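Local coordinates for putative uncharacterized protein (Trichoplax adhaerens, PDB 5OI9) that probably acts in centriole assembly as a STIL relative, the chain being its N-terminal domain, the part of STIL implicated in binding CEP85, at residues L251-I259 with Y279-R290; V204-L215 with N236-L245. All blocks are in the same frame, centred on the assembly; numbering follows the deposited sequence.

Both contacts belong to one mixed seven-stranded sheet, their centres about 16 Å apart and on the same side of the chain's centre. Contact 2 comes first along the chain: it sets the loop and helix of 204-215 against strand 241-245, outermost at one end of the sheet. Contact 1 follows once contact 2 has closed, and ties the start of strand 256-264 to the connection that leads from helix 270-281 toward strand 296-302. The two touch where L251 packs on V244 and on the carbonyl of L245, and where V257 meets L241. Contact 2 therefore lies at the sheet edge and contact 1 further in, at a beta-alpha-beta unit, both within the family's N-terminal region.

Contact 1: L251-I259 with Y279-R290; sequences LSSIPLVGI and YLYSQRLTNKIR
Y279 lies with one face of its ring against the backbone of G258, whose CA sits 4.3 Å from the ring centroid in a CH-pi contact. The aliphatic CD of K288 covers the opposite face. L256 comes in at the ring edge through CB, and I259 crosses obliquely with CG2 against CB of Y279. With CG anti to the backbone N (chi1 179°), the ring is carried off helix 270-281 toward strand 256-264, and its OH gives a 2.7 Å bond to R290 O in the ring plane.

L256 and L285 cross at about a right angle, CD1 of L256 lying 3.8 Å from CD2 of L285; that same methyl of L285 also packs on CB of L251. At the far end V257 and I289 run side by side, CG1 against CG1, while R290 lays its CB and CG against V257.

The polar part of the contact is held mostly through backbone oxygens. S252 O takes two donors from T286: OG1 at 2.6 Å in the carbonyl plane, and the backbone N from above that plane. N287 lies alongside P255 and gives ND2 to S253 O at 2.9 Å, the acceptor close to the amide plane. A nearly straight L256 N to N287 O bond (170°) follows, and one water joins L251 O, I254 O and N287 N.

K288 sends NZ back to Y279 O (2.7 Å) and S282 O, with a weak bond to L280 O. Its ammonium group is thus likely to offset the partial negative charge of the carbonyls at the end of helix 270-281, and the chain leaving the helix of this beta-alpha-beta crossover is held by a sandwiched ring and by hydrogen bonds to backbone carbonyls.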
loop_
_atom_site.group_PDB
_atom_site.type_symbol
_atom_site.label_atom_id
_atom_site.label_comp_id
_atom_site.label_asym_id
_atom_site.label_seq_id
_atom_site.Cartn_x
_atom_site.Cartn_y
_atom_site.Cartn_z
ATOM N N LEU A 251 0.017 -7.124 -22.714
ATOM C CA LEU A 251 -1.010 -6.572 -21.835
ATOM C C LEU A 251 -1.455 -5.175 -22.252
ATOM O O LEU A 251 -2.553 -4.750 -21.878
ATOM C CB LEU A 251 -0.500 -6.533 -20.394
ATOM C CG LEU A 251 -0.422 -7.863 -19.645
ATOM C CD1 LEU A 251 0.351 -7.687 -18.349
ATOM C CD2 LEU A 251 -1.821 -8.404 -19.375
ATOM N N SER A 252 -0.635 -4.450 -23.014
ATOM C CA SER A 252 -0.973 -3.070 -23.346
ATOM C C SER A 252 -2.178 -2.977 -24.279
ATOM O O SER A 252 -2.896 -1.971 -24.252
ATOM C CB SER A 252 0.239 -2.365 -23.959
ATOM O OG SER A 252 0.700 -3.039 -25.116
ATOM N N SER A 253 -2.431 -4.000 -25.102
ATOM C CA SER A 253 -3.561 -3.926 -26.022
ATOM C C SER A 253 -4.377 -5.207 -26.145
ATOM O O SER A 253 -5.391 -5.195 -26.851
ATOM C CB SER A 253 -3.082 -3.495 -27.422
ATOM O OG SER A 253 -2.055 -4.346 -27.894
ATOM N N ILE A 254 -3.988 -6.295 -25.495
ATOM C CA ILE A 254 -4.827 -7.501 -25.506
ATOM C C ILE A 254 -6.152 -7.188 -24.813
ATOM O O ILE A 254 -6.167 -6.409 -23.842
ATOM C CB ILE A 254 -4.091 -8.664 -24.822
ATOM C CG1 ILE A 254 -4.768 -10.009 -25.108
ATOM C CG2 ILE A 254 -3.962 -8.439 -23.316
ATOM C CD1 ILE A 254 -4.021 -11.198 -24.540
ATOM N N PRO A 255 -7.285 -7.711 -25.286
ATOM C CA PRO A 255 -8.569 -7.418 -24.623
ATOM C C PRO A 255 -8.647 -8.092 -23.260
ATOM O O PRO A 255 -8.619 -9.320 -23.157
ATOM C CB PRO A 255 -9.608 -7.983 -25.598
ATOM C CG PRO A 255 -8.868 -9.019 -26.382
ATOM C CD PRO A 255 -7.473 -8.485 -26.525
ATOM N N LEU A 256 -8.757 -7.280 -22.212
ATOM C CA LEU A 256 -8.741 -7.759 -20.838
ATOM C C LEU A 256 -10.123 -7.629 -20.213
ATOM O O LEU A 256 -10.845 -6.662 -20.472
ATOM C CB LEU A 256 -7.710 -6.988 -20.008
ATOM C CG LEU A 256 -6.251 -7.178 -20.432
ATOM C CD1 LEU A 256 -5.329 -6.252 -19.658
ATOM C CD2 LEU A 256 -5.835 -8.635 -20.243
ATOM N N VAL A 257 -10.485 -8.608 -19.384
ATOM C CA VAL A 257 -11.782 -8.640 -18.720
ATOM C C VAL A 257 -11.667 -8.745 -17.209
ATOM O O VAL A 257 -12.694 -8.837 -16.528
ATOM C CB VAL A 257 -12.663 -9.785 -19.262
ATOM C CG1 VAL A 257 -13.054 -9.519 -20.709
ATOM C CG2 VAL A 257 -11.932 -11.118 -19.129
ATOM N N GLY A 258 -10.459 -8.743 -16.661
ATOM C CA GLY A 258 -10.308 -8.851 -15.222
ATOM C C GLY A 258 -8.906 -9.303 -14.857
ATOM O O GLY A 258 -7.953 -9.089 -15.603
ATOM N N ILE A 259 -8.813 -9.929 -13.682
ATOM C CA ILE A 259 -7.539 -10.279 -13.067
ATOM C C ILE A 259 -7.645 -11.661 -12.436
ATOM O O ILE A 259 -8.735 -12.189 -12.211
ATOM C CB ILE A 259 -7.112 -9.259 -11.987
ATOM C CG1 ILE A 259 -8.147 -9.230 -10.859
ATOM C CG2 ILE A 259 -6.927 -7.878 -12.587
ATOM C CD1 ILE A 259 -7.777 -8.312 -9.700
ATOM N N TYR A 279 -5.751 -2.687 -11.531
ATOM C CA TYR A 279 -6.408 -2.937 -12.813
ATOM C C TYR A 279 -7.290 -1.761 -13.220
ATOM O O TYR A 279 -7.289 -1.350 -14.387
ATOM C CB TYR A 279 -7.227 -4.227 -12.733
ATOM C CG TYR A 279 -7.986 -4.573 -13.997
ATOM C CD1 TYR A 279 -7.325 -5.063 -15.118
ATOM C CD2 TYR A 279 -9.367 -4.428 -14.062
ATOM C CE1 TYR A 279 -8.016 -5.390 -16.272
ATOM C CE2 TYR A 279 -10.068 -4.755 -15.211
ATOM C CZ TYR A 279 -9.388 -5.232 -16.314
ATOM O OH TYR A 279 -10.082 -5.552 -17.460
ATOM N N LEU A 280 -8.041 -1.202 -12.270
ATOM C CA LEU A 280 -8.936 -0.093 -12.592
ATOM C C LEU A 280 -8.163 1.166 -12.967
ATOM O O LEU A 280 -8.571 1.904 -13.872
ATOM C CB LEU A 280 -9.863 0.193 -11.413
ATOM C CG LEU A 280 -10.891 -0.888 -11.097
ATOM C CD1 LEU A 280 -11.792 -0.448 -9.962
ATOM C CD2 LEU A 280 -11.701 -1.209 -12.339
ATOM N N TYR A 281 -7.049 1.430 -12.283
ATOM C CA TYR A 281 -6.336 2.687 -12.483
ATOM C C TYR A 281 -5.407 2.662 -13.689
ATOM O O TYR A 281 -5.191 3.707 -14.314
ATOM C CB TYR A 281 -5.527 3.037 -11.234
ATOM C CG TYR A 281 -6.243 3.965 -10.285
ATOM C CD1 TYR A 281 -6.221 5.340 -10.480
ATOM C CD2 TYR A 281 -6.939 3.471 -9.192
ATOM C CE1 TYR A 281 -6.875 6.196 -9.615
ATOM C CE2 TYR A 281 -7.593 4.320 -8.323
ATOM C CZ TYR A 281 -7.557 5.679 -8.536
ATOM O OH TYR A 281 -8.210 6.522 -7.667
ATOM N N SER A 282 -4.849 1.499 -14.026
ATOM C CA SER A 282 -3.755 1.440 -14.988
ATOM C C SER A 282 -4.166 2.002 -16.342
ATOM O O SER A 282 -5.167 1.584 -16.930
ATOM C CB SER A 282 -3.271 -0.000 -15.150
ATOM O OG SER A 282 -2.207 -0.066 -16.088
ATOM N N GLN A 283 -3.384 2.959 -16.833
ATOM C CA GLN A 283 -3.511 3.435 -18.201
ATOM C C GLN A 283 -2.496 2.784 -19.132
ATOM O O GLN A 283 -2.435 3.140 -20.313
ATOM C CB GLN A 283 -3.381 4.962 -18.242
ATOM C CG GLN A 283 -4.520 5.674 -17.521
ATOM C CD GLN A 283 -4.350 7.180 -17.482
ATOM O OE1 GLN A 283 -3.485 7.738 -18.157
ATOM N NE2 GLN A 283 -5.178 7.847 -16.685
ATOM N N ARG A 284 -1.693 1.846 -18.622
ATOM C CA ARG A 284 -0.866 1.002 -19.473
ATOM C C ARG A 284 -1.672 -0.104 -20.139
ATOM O O ARG A 284 -1.223 -0.662 -21.145
ATOM C CB ARG A 284 0.274 0.379 -18.663
ATOM C CG ARG A 284 1.146 1.381 -17.919
ATOM C CD ARG A 284 1.734 2.412 -18.866
ATOM N NE ARG A 284 2.746 3.232 -18.208
ATOM C CZ ARG A 284 3.318 4.297 -18.759
ATOM N NH1 ARG A 284 2.977 4.679 -19.981
ATOM N NH2 ARG A 284 4.230 4.983 -18.084
ATOM N N LEU A 285 -2.839 -0.436 -19.592
ATOM C CA LEU A 285 -3.756 -1.412 -20.179
ATOM C C LEU A 285 -4.823 -0.628 -20.933
ATOM O O LEU A 285 -5.738 -0.068 -20.325
ATOM C CB LEU A 285 -4.377 -2.292 -19.099
ATOM C CG LEU A 285 -3.455 -2.886 -18.034
ATOM C CD1 LEU A 285 -4.270 -3.472 -16.888
ATOM C CD2 LEU A 285 -2.545 -3.943 -18.637
ATOM N N THR A 286 -4.713 -0.588 -22.259
ATOM C CA THR A 286 -5.579 0.258 -23.071
ATOM C C THR A 286 -6.804 -0.468 -23.618
ATOM O O THR A 286 -7.640 0.171 -24.264
ATOM C CB THR A 286 -4.788 0.867 -24.238
ATOM O OG1 THR A 286 -4.446 -0.159 -25.177
ATOM C CG2 THR A 286 -3.512 1.532 -23.735
ATOM N N ASN A 287 -6.945 -1.769 -23.377
ATOM C CA ASN A 287 -8.045 -2.537 -23.958
ATOM C C ASN A 287 -8.798 -3.311 -22.879
ATOM O O ASN A 287 -9.059 -4.511 -22.999
ATOM C CB ASN A 287 -7.532 -3.473 -25.047
ATOM C CG ASN A 287 -8.612 -3.859 -26.036
ATOM O OD1 ASN A 287 -9.715 -3.311 -26.012
ATOM N ND2 ASN A 287 -8.299 -4.800 -26.920
ATOM N N LYS A 288 -9.172 -2.614 -21.804
ATOM C CA LYS A 288 -9.944 -3.207 -20.712
ATOM C C LYS A 288 -11.418 -3.153 -21.091
ATOM O O LYS A 288 -12.140 -2.222 -20.732
ATOM C CB LYS A 288 -9.671 -2.479 -19.401
ATOM C CG LYS A 288 -8.230 -2.580 -18.915
ATOM C CD LYS A 288 -8.022 -1.862 -17.580
ATOM C CE LYS A 288 -7.997 -0.349 -17.745
ATOM N NZ LYS A 288 -7.695 0.352 -16.458
ATOM N N ILE A 289 -11.874 -4.172 -21.828
ATOM C CA ILE A 289 -13.253 -4.193 -22.307
ATOM C C ILE A 289 -14.251 -4.516 -21.207
ATOM O O ILE A 289 -15.460 -4.357 -21.410
ATOM C CB ILE A 289 -13.414 -5.189 -23.474
ATOM C CG1 ILE A 289 -13.206 -6.626 -22.995
ATOM C CG2 ILE A 289 -12.442 -4.847 -24.592
ATOM C CD1 ILE A 289 -13.490 -7.673 -24.061
ATOM N N ARG A 290 -13.779 -4.975 -20.054
ATOM C CA ARG A 290 -14.584 -5.057 -18.843
ATOM C C ARG A 290 -13.829 -4.330 -17.741
ATOM O O ARG A 290 -12.638 -4.583 -17.534
ATOM C CB ARG A 290 -14.862 -6.514 -18.452
ATOM C CG ARG A 290 -15.781 -7.255 -19.425
ATOM C CD ARG A 290 -17.214 -6.740 -19.331
ATOM N NE ARG A 290 -18.096 -7.380 -20.301
ATOM C CZ ARG A 290 -18.435 -6.844 -21.470
ATOM N NH1 ARG A 290 -17.971 -5.650 -21.815
ATOM N NH2 ARG A 290 -19.245 -7.498 -22.290
HETATM O O HOH W 1 -5.179 -4.137 -22.522
#

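Contact 2: V204-L215 with N236-L245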
loop_
_atom_site.group_PDB
_atom_site.type_symbol
_atom_site.label_atom_id
_atom_site.label_comp_id
_atom_site.label_asym_id
_atom_site.label_seq_id
_atom_site.Cartn_x
_atom_site.Cartn_y
_atom_site.Cartn_z
ATOM N N VAL A 204 -16.289 -20.100 -14.409
ATOM C CA VAL A 204 -16.172 -19.824 -15.835
ATOM C C VAL A 204 -15.031 -20.661 -16.399
ATOM O O VAL A 204 -14.010 -20.863 -15.735
ATOM C CB VAL A 204 -15.942 -18.321 -16.101
ATOM C CG1 VAL A 204 -15.896 -18.040 -17.591
ATOM C CG2 VAL A 204 -17.033 -17.495 -15.435
ATOM N N SER A 205 -15.215 -21.150 -17.621
ATOM C CA SER A 205 -14.217 -21.995 -18.263
ATOM C C SER A 205 -12.923 -21.226 -18.512
ATOM O O SER A 205 -12.936 -20.089 -18.991
ATOM C CB SER A 205 -14.761 -22.539 -19.585
ATOM O OG SER A 205 -13.739 -23.180 -20.326
ATOM N N ILE A 206 -11.800 -21.862 -18.193
ATOM C CA ILE A 206 -10.473 -21.297 -18.402
ATOM C C ILE A 206 -9.727 -22.182 -19.390
ATOM O O ILE A 206 -9.674 -23.405 -19.215
ATOM C CB ILE A 206 -9.688 -21.176 -17.082
ATOM C CG1 ILE A 206 -10.422 -20.256 -16.101
ATOM C CG2 ILE A 206 -8.277 -20.670 -17.343
ATOM C CD1 ILE A 206 -9.808 -20.229 -14.722
ATOM N N VAL A 207 -9.157 -21.566 -20.421
ATOM C CA VAL A 207 -8.320 -22.309 -21.370
ATOM C C VAL A 207 -7.156 -22.943 -20.617
ATOM O O VAL A 207 -6.428 -22.235 -19.891
ATOM C CB VAL A 207 -7.812 -21.376 -22.483
ATOM C CG1 VAL A 207 -7.075 -22.168 -23.553
ATOM C CG2 VAL A 207 -8.966 -20.593 -23.089
ATOM N N PRO A 208 -6.930 -24.253 -20.740
ATOM C CA PRO A 208 -5.915 -24.934 -19.914
ATOM C C PRO A 208 -4.489 -24.722 -20.419
ATOM O O PRO A 208 -3.772 -25.664 -20.765
ATOM C CB PRO A 208 -6.358 -26.400 -20.000
ATOM C CG PRO A 208 -6.995 -26.511 -21.340
ATOM C CD PRO A 208 -7.681 -25.195 -21.590
ATOM N N THR A 209 -4.059 -23.463 -20.446
ATOM C CA THR A 209 -2.670 -23.153 -20.750
ATOM C C THR A 209 -1.772 -23.575 -19.585
ATOM O O THR A 209 -2.236 -24.000 -18.522
ATOM C CB THR A 209 -2.503 -21.665 -21.047
ATOM O OG1 THR A 209 -2.874 -20.902 -19.891
ATOM C CG2 THR A 209 -3.379 -21.253 -22.219
ATOM N N ALA A 210 -0.460 -23.445 -19.792
ATOM C CA ALA A 210 0.495 -23.871 -18.772
ATOM C C ALA A 210 0.332 -23.068 -17.485
ATOM O O ALA A 210 0.442 -23.619 -16.384
ATOM C CB ALA A 210 1.922 -23.748 -19.304
ATOM N N LEU A 211 0.064 -21.766 -17.603
ATOM C CA LEU A 211 -0.146 -20.943 -16.416
ATOM C C LEU A 211 -1.407 -21.364 -15.670
ATOM O O LEU A 211 -1.396 -21.489 -14.440
ATOM C CB LEU A 211 -0.217 -19.468 -16.807
ATOM C CG LEU A 211 -0.543 -18.494 -15.674
ATOM C CD1 LEU A 211 0.531 -18.544 -14.598
ATOM C CD2 LEU A 211 -0.710 -17.082 -16.208
ATOM N N ALA A 212 -2.504 -21.586 -16.398
ATOM C CA ALA A 212 -3.739 -22.042 -15.766
ATOM C C ALA A 212 -3.559 -23.396 -15.094
ATOM O O ALA A 212 -4.145 -23.649 -14.034
ATOM C CB ALA A 212 -4.866 -22.108 -16.795
ATOM N N ARG A 213 -2.748 -24.276 -15.686
ATOM C CA ARG A 213 -2.550 -25.603 -15.109
ATOM C C ARG A 213 -1.696 -25.544 -13.848
ATOM O O ARG A 213 -1.921 -26.309 -12.902
ATOM C CB ARG A 213 -1.919 -26.537 -16.143
ATOM C CG ARG A 213 -2.932 -27.303 -16.978
ATOM C CD ARG A 213 -2.269 -28.187 -18.032
ATOM N NE ARG A 213 -2.039 -27.471 -19.283
ATOM C CZ ARG A 213 -0.841 -27.216 -19.795
ATOM N NH1 ARG A 213 0.254 -27.630 -19.172
ATOM N NH2 ARG A 213 -0.740 -26.553 -20.939
ATOM N N SER A 214 -0.710 -24.644 -13.813
ATOM C CA SER A 214 0.138 -24.541 -12.629
ATOM C C SER A 214 -0.590 -23.866 -11.472
ATOM O O SER A 214 -0.292 -24.151 -10.306
ATOM C CB SER A 214 1.425 -23.786 -12.964
ATOM O OG SER A 214 1.147 -22.457 -13.364
ATOM N N LEU A 215 -1.542 -22.977 -11.769
ATOM C CA LEU A 215 -2.290 -22.310 -10.707
ATOM C C LEU A 215 -3.296 -23.252 -10.061
ATOM O O LEU A 215 -3.486 -23.224 -8.840
ATOM C CB LEU A 215 -2.994 -21.072 -11.257
ATOM C CG LEU A 215 -2.084 -19.884 -11.564
ATOM C CD1 LEU A 215 -2.831 -18.830 -12.360
ATOM C CD2 LEU A 215 -1.533 -19.296 -10.276
ATOM N N ASN A 236 -11.065 -15.042 -25.451
ATOM C CA ASN A 236 -10.950 -15.389 -26.861
ATOM C C ASN A 236 -12.327 -15.396 -27.522
ATOM O O ASN A 236 -13.344 -15.050 -26.912
ATOM C CB ASN A 236 -10.246 -16.739 -27.035
ATOM C CG ASN A 236 -10.974 -17.884 -26.347
ATOM O OD1 ASN A 236 -12.103 -17.736 -25.877
ATOM N ND2 ASN A 236 -10.325 -19.040 -26.290
ATOM N N ASN A 237 -12.349 -15.816 -28.792
ATOM C CA ASN A 237 -13.581 -15.779 -29.576
ATOM C C ASN A 237 -14.656 -16.686 -28.992
ATOM O O ASN A 237 -15.848 -16.369 -29.080
ATOM C CB ASN A 237 -13.284 -16.167 -31.024
ATOM C CG ASN A 237 -12.184 -15.325 -31.636
ATOM O OD1 ASN A 237 -12.243 -14.096 -31.616
ATOM N ND2 ASN A 237 -11.163 -15.984 -32.171
ATOM N N SER A 238 -14.264 -17.809 -28.394
ATOM C CA SER A 238 -15.213 -18.726 -27.775
ATOM C C SER A 238 -15.675 -18.262 -26.399
ATOM O O SER A 238 -16.331 -19.034 -25.692
ATOM C CB SER A 238 -14.599 -20.125 -27.669
ATOM O OG SER A 238 -14.213 -20.614 -28.942
ATOM N N HIS A 239 -15.347 -17.025 -26.015
ATOM C CA HIS A 239 -15.702 -16.470 -24.706
ATOM C C HIS A 239 -15.120 -17.307 -23.570
ATOM O O HIS A 239 -15.750 -17.500 -22.528
ATOM C CB HIS A 239 -17.219 -16.318 -24.554
ATOM C CG HIS A 239 -17.802 -15.225 -25.397
ATOM N ND1 HIS A 239 -19.106 -14.800 -25.267
ATOM C CD2 HIS A 239 -17.257 -14.469 -26.380
ATOM C CE1 HIS A 239 -19.340 -13.831 -26.134
ATOM N NE2 HIS A 239 -18.234 -13.611 -26.821
ATOM N N ASN A 240 -13.903 -17.806 -23.771
ATOM C CA ASN A 240 -13.162 -18.511 -22.739
ATOM C C ASN A 240 -12.049 -17.621 -22.202
ATOM O O ASN A 240 -11.488 -16.791 -22.923
ATOM C CB ASN A 240 -12.576 -19.822 -23.271
ATOM C CG ASN A 240 -13.643 -20.794 -23.736
ATOM O OD1 ASN A 240 -13.587 -21.303 -24.855
ATOM N ND2 ASN A 240 -14.624 -21.053 -22.878
ATOM N N LEU A 241 -11.734 -17.807 -20.924
ATOM C CA LEU A 241 -10.769 -16.966 -20.230
ATOM C C LEU A 241 -9.348 -17.460 -20.466
ATOM O O LEU A 241 -9.074 -18.663 -20.402
ATOM C CB LEU A 241 -11.064 -16.941 -18.729
ATOM C CG LEU A 241 -12.480 -16.545 -18.312
ATOM C CD1 LEU A 241 -12.591 -16.478 -16.796
ATOM C CD2 LEU A 241 -12.879 -15.219 -18.944
ATOM N N LEU A 242 -8.446 -16.519 -20.730
ATOM C CA LEU A 242 -7.023 -16.794 -20.881
ATOM C C LEU A 242 -6.271 -16.036 -19.798
ATOM O O LEU A 242 -6.429 -14.817 -19.671
ATOM C CB LEU A 242 -6.526 -16.385 -22.270
ATOM C CG LEU A 242 -6.665 -17.415 -23.390
ATOM C CD1 LEU A 242 -6.408 -16.779 -24.749
ATOM C CD2 LEU A 242 -5.699 -18.559 -23.153
ATOM N N LEU A 243 -5.459 -16.751 -19.026
ATOM C CA LEU A 243 -4.686 -16.135 -17.956
ATOM C C LEU A 243 -3.366 -15.615 -18.506
ATOM O O LEU A 243 -2.720 -16.269 -19.329
ATOM C CB LEU A 243 -4.432 -17.130 -16.824
ATOM C CG LEU A 243 -5.664 -17.806 -16.213
ATOM C CD1 LEU A 243 -5.296 -18.489 -14.906
ATOM C CD2 LEU A 243 -6.801 -16.819 -16.003
ATOM N N VAL A 244 -2.971 -14.430 -18.047
ATOM C CA VAL A 244 -1.803 -13.731 -18.567
ATOM C C VAL A 244 -0.911 -13.319 -17.405
ATOM O O VAL A 244 -1.400 -12.882 -16.358
ATOM C CB VAL A 244 -2.211 -12.498 -19.404
ATOM C CG1 VAL A 244 -1.000 -11.888 -20.078
ATOM C CG2 VAL A 244 -3.266 -12.870 -20.441
ATOM N N LEU A 245 0.401 -13.459 -17.592
ATOM C CA LEU A 245 1.357 -12.985 -16.603
ATOM C C LEU A 245 1.353 -11.461 -16.545
ATOM O O LEU A 245 1.076 -10.781 -17.537
ATOM C CB LEU A 245 2.759 -13.490 -16.936
ATOM C CG LEU A 245 2.958 -15.005 -16.909
ATOM C CD1 LEU A 245 4.366 -15.368 -17.354
ATOM C CD2 LEU A 245 2.674 -15.546 -15.518
HETATM O O HOH W 2 -5.310 -19.686 -19.528
HETATM O O HOH W 3 -1.742 -18.528 -20.502
#
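Two backbone hydrogen bonds join I206 and L241 as a single beta bridge: L241 N to S205 O at 3.2 Å, and V207 N to L241 O at 2.9 Å. One water links V207 O, T209 OG1 and L243 N; a second runs from T209 OG1 to L243 O. The hydroxyl of T209, at the N-cap position of helix 210-216, is thus linked through both waters to L243 N and O.

Among the apolar contacts, L243 points at the helix, its CD1 meeting CD1 of L215 tip to tip at 3.6 Å and resting on A212, while CB touches CD2 of L211. I206 crosses L243 with CG2 against CG. L211, with CG anti to the backbone N (chi1 175°), also brings both methyls to CD2 of L245. On the loop side, CD2 of L242 lies against CB of V207 and CG2 of T209, and V204 crosses L241 at about a right angle, CG1 against CD1.

Within the type I turn N236-H239 the backbone bond H239 N to N236 O closes the loop; N236 OD1 adds a bond from N240 N at 2.8 Å, and its ND2 lies near CG2 of V207. An alanine at N236 would remove that acceptor and probably leave N240 N without this side-chain partner, the turn less firmly held.

The axes of helix 210-215 and strand 241-245 run almost perpendicular (87°), 8.1 Å apart at closest approach. Behind them L215 and L243 reach W260 of strand 256-264 and Y301 of strand 296-302, while strand 241-245 pairs along its other edge with strand 229-235.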